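Local coordinates for protein cytochrome c-552 Ks_3358 (PDB 5MXY) that binds one covalently attached heme c and probably shuttles electrons as a small c-type cytochrome of an anammox bacterium, at residues D20-D25 / A32-D37. Residues are numbered along the deposited sequence; the frame is centred on the assembly and turned at random.
Sequences DGNPTD and ARKFAD. With HEC (heme c), chain B.
F35 and G21 meet where two loops of the cytochrome c fold, those before and after helix 25-30, run together beside the heme. The backbone N of F35 donates to G21 O at 3.0 Å in a nearly straight bond (168°), approaching from above the carbonyl plane. A water also donates to G21 O and, with its other hydrogen, to R33 O, so G21 O accepts two hydrogen bonds and is further touched by the CA-H of K34. With CG anti to its carbonyl carbon (chi1 -73°), the F35 ring reaches past G21 CA and sets its edge on the heme, CZ lying 3.5 Å from HEC C4A. H17, the axial histidine, stacks on the same ring, and W40 meets it at an oblique angle. P23 packs its ring against the other loop: CG sits 3.6 Å from A32 O, while CB faces the methyl of A32, whose CB in turn lies 3.7 Å from HEC C2D. Toward the surface, the N22 and K34 side chains run side by side in the same direction, N22 OD1 lying 3.4 Å from K34 CB. D20 closes an Asx turn onto N22 N, and the K34 chain bends at chi4 (79°), bringing NZ to A36 O and to D37 OD2 in a long, weak salt bridge. One direct hydrogen bond and one water bridge thus join the backbones while F35 and A32 present carbon to the porphyrin, consistent with an apolar wall beside the axial histidine.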
loop_
_atom_site.group_PDB
_atom_site.type_symbol
_atom_site.label_atom_id
_atom_site.label_comp_id
_atom_site.label_asym_id
_atom_site.label_seq_id
_atom_site.Cartn_x
_atom_site.Cartn_y
_atom_site.Cartn_z
ATOM N N ASP A 20 8.769 -2.638 -6.002
ATOM C CA ASP A 20 9.626 -1.668 -5.321
ATOM C C ASP A 20 8.867 -0.413 -4.859
ATOM O O ASP A 20 9.477 0.564 -4.417
ATOM C CB ASP A 20 10.791 -1.279 -6.246
ATOM C CG ASP A 20 10.321 -0.701 -7.592
ATOM O OD1 ASP A 20 9.115 -0.793 -7.939
ATOM O OD2 ASP A 20 11.180 -0.150 -8.314
ATOM N N GLY A 21 7.538 -0.442 -4.957
ATOM C CA GLY A 21 6.712 0.707 -4.580
ATOM C C GLY A 21 6.475 1.702 -5.704
ATOM O O GLY A 21 5.693 2.653 -5.543
ATOM N N ASN A 22 7.160 1.496 -6.833
ATOM C CA ASN A 22 6.915 2.266 -8.051
ATOM C C ASN A 22 5.757 1.615 -8.796
ATOM O O ASN A 22 5.852 0.438 -9.169
ATOM C CB ASN A 22 8.162 2.331 -8.938
ATOM C CG ASN A 22 9.310 3.071 -8.279
ATOM O OD1 ASN A 22 9.119 4.104 -7.636
ATOM N ND2 ASN A 22 10.514 2.544 -8.437
ATOM N N PRO A 23 4.658 2.369 -9.000
ATOM C CA PRO A 23 3.421 1.780 -9.514
ATOM C C PRO A 23 3.537 1.211 -10.922
ATOM O O PRO A 23 4.302 1.723 -11.750
ATOM C CB PRO A 23 2.424 2.943 -9.484
ATOM C CG PRO A 23 3.255 4.174 -9.450
ATOM C CD PRO A 23 4.509 3.811 -8.723
ATOM N N THR A 24 2.772 0.150 -11.162
ATOM C CA THR A 24 2.666 -0.497 -12.468
ATOM C C THR A 24 1.878 0.385 -13.440
ATOM O O THR A 24 1.367 1.447 -13.058
ATOM C CB THR A 24 1.958 -1.865 -12.350
ATOM O OG1 THR A 24 0.619 -1.674 -11.875
ATOM C CG2 THR A 24 2.717 -2.805 -11.409
ATOM N N ASP A 25 1.779 -0.067 -14.691
ATOM C CA ASP A 25 0.938 0.578 -15.695
ATOM C C ASP A 25 -0.514 0.672 -15.211
ATOM O O ASP A 25 -1.139 1.733 -15.326
ATOM C CB ASP A 25 1.021 -0.180 -17.026
ATOM C CG ASP A 25 1.088 0.747 -18.233
ATOM O OD1 ASP A 25 0.273 1.692 -18.335
ATOM O OD2 ASP A 25 1.963 0.521 -19.094
ATOM N N ALA A 32 -2.233 5.878 -8.666
ATOM C CA ALA A 32 -1.204 5.611 -7.652
ATOM C C ALA A 32 0.100 6.352 -7.937
ATOM O O ALA A 32 0.497 6.516 -9.098
ATOM C CB ALA A 32 -0.946 4.117 -7.516
ATOM N N ARG A 33 0.744 6.797 -6.861
ATOM C CA ARG A 33 2.058 7.455 -6.908
ATOM C C ARG A 33 3.091 6.549 -6.241
ATOM O O ARG A 33 2.721 5.575 -5.583
ATOM C CB ARG A 33 2.011 8.818 -6.204
ATOM C CG ARG A 33 1.297 9.922 -6.972
ATOM C CD ARG A 33 -0.160 10.037 -6.557
ATOM N NE ARG A 33 -0.789 11.266 -7.040
ATOM C CZ ARG A 33 -1.093 12.321 -6.285
ATOM N NH1 ARG A 33 -0.828 12.337 -4.981
ATOM N NH2 ARG A 33 -1.674 13.373 -6.838
ATOM N N LYS A 34 4.377 6.863 -6.407
ATOM C CA LYS A 34 5.443 6.028 -5.839
ATOM C C LYS A 34 5.561 6.136 -4.313
ATOM O O LYS A 34 5.410 7.222 -3.744
ATOM C CB LYS A 34 6.797 6.264 -6.531
ATOM C CG LYS A 34 7.309 7.699 -6.558
ATOM C CD LYS A 34 8.635 7.774 -7.307
ATOM C CE LYS A 34 9.197 9.189 -7.357
ATOM N NZ LYS A 34 9.874 9.599 -6.093
ATOM N N PHE A 35 5.821 4.996 -3.673
ATOM C CA PHE A 35 6.048 4.927 -2.226
ATOM C C PHE A 35 7.442 5.432 -1.820
ATOM O O PHE A 35 7.584 6.070 -0.768
ATOM C CB PHE A 35 5.820 3.500 -1.694
ATOM C CG PHE A 35 4.366 3.080 -1.637
ATOM C CD1 PHE A 35 3.359 3.988 -1.268
ATOM C CD2 PHE A 35 4.003 1.762 -1.913
ATOM C CE1 PHE A 35 2.025 3.588 -1.203
ATOM C CE2 PHE A 35 2.668 1.357 -1.858
ATOM C CZ PHE A 35 1.683 2.271 -1.497
ATOM N N ALA A 36 8.456 5.145 -2.647
ATOM C CA ALA A 36 9.828 5.634 -2.429
ATOM C C ALA A 36 9.915 7.125 -2.757
ATOM O O ALA A 36 10.515 7.537 -3.757
ATOM C CB ALA A 36 10.843 4.830 -3.238
ATOM N N ASP A 37 9.288 7.914 -1.890
ATOM C CA ASP A 37 9.186 9.355 -2.018
ATOM C C ASP A 37 9.300 9.871 -0.592
ATOM O O ASP A 37 8.400 9.654 0.229
ATOM C CB ASP A 37 7.838 9.735 -2.659
ATOM C CG ASP A 37 7.778 11.196 -3.120
ATOM O OD1 ASP A 37 7.942 12.115 -2.288
ATOM O OD2 ASP A 37 7.530 11.426 -4.326
HETATM FE FE HEC B . -3.181 1.049 -2.987
HETATM C CHA HEC B . -3.229 4.489 -2.657
HETATM C CHB HEC B . -1.381 0.776 -0.077
HETATM C CHC HEC B . -3.607 -2.365 -3.079
HETATM C CHD HEC B . -4.285 1.312 -6.222
HETATM N NA HEC B . -2.453 2.420 -1.579
HETATM C C1A HEC B . -2.479 3.766 -1.620
HETATM C C2A HEC B . -1.819 4.447 -0.468
HETATM C C3A HEC B . -1.268 3.328 0.298
HETATM C C4A HEC B . -1.705 2.150 -0.489
HETATM C CMA HEC B . -0.461 3.393 1.574
HETATM C CAA HEC B . -1.621 5.912 -0.158
HETATM C CBA HEC B . -2.735 6.714 0.466
HETATM C CGA HEC B . -2.200 8.102 0.759
HETATM O O1A HEC B . -1.398 8.665 -0.026
HETATM O O2A HEC B . -2.594 8.660 1.792
HETATM N NB HEC B . -2.619 -0.541 -1.758
HETATM C C1B HEC B . -1.874 -0.489 -0.631
HETATM C C2B HEC B . -1.602 -1.790 0.028
HETATM C C3B HEC B . -2.279 -2.705 -0.893
HETATM C C4B HEC B . -2.845 -1.850 -1.944
HETATM C CMB HEC B . -0.820 -2.072 1.286
HETATM C CAB HEC B . -2.399 -4.173 -0.790
HETATM C CBB HEC B . -3.230 -4.719 0.346
HETATM N NC HEC B . -3.868 -0.317 -4.413
HETATM C C1C HEC B . -3.930 -1.659 -4.322
HETATM C C2C HEC B . -4.414 -2.378 -5.530
HETATM C C3C HEC B . -4.605 -1.254 -6.454
HETATM C C4C HEC B . -4.233 -0.051 -5.680
HETATM C CMC HEC B . -4.626 -3.859 -5.732
HETATM C CAC HEC B . -5.077 -1.335 -7.867
HETATM C CBC HEC B . -6.537 -1.647 -8.076
HETATM N ND HEC B . -3.709 2.648 -4.228
HETATM C C1D HEC B . -4.127 2.593 -5.511
HETATM C C2D HEC B . -4.424 3.909 -6.130
HETATM C C3D HEC B . -4.103 4.862 -5.057
HETATM C C4D HEC B . -3.673 3.969 -3.954
HETATM C CMD HEC B . -4.926 4.200 -7.519
HETATM C CAD HEC B . -4.217 6.365 -5.045
HETATM C CBD HEC B . -5.560 6.683 -4.366
HETATM C CGD HEC B . -5.443 7.546 -3.119
HETATM O O1D HEC B . -6.484 7.894 -2.508
HETATM O O2D HEC B . -4.320 7.915 -2.718
HETATM O O HOH W 1 2.803 2.858 -5.809
#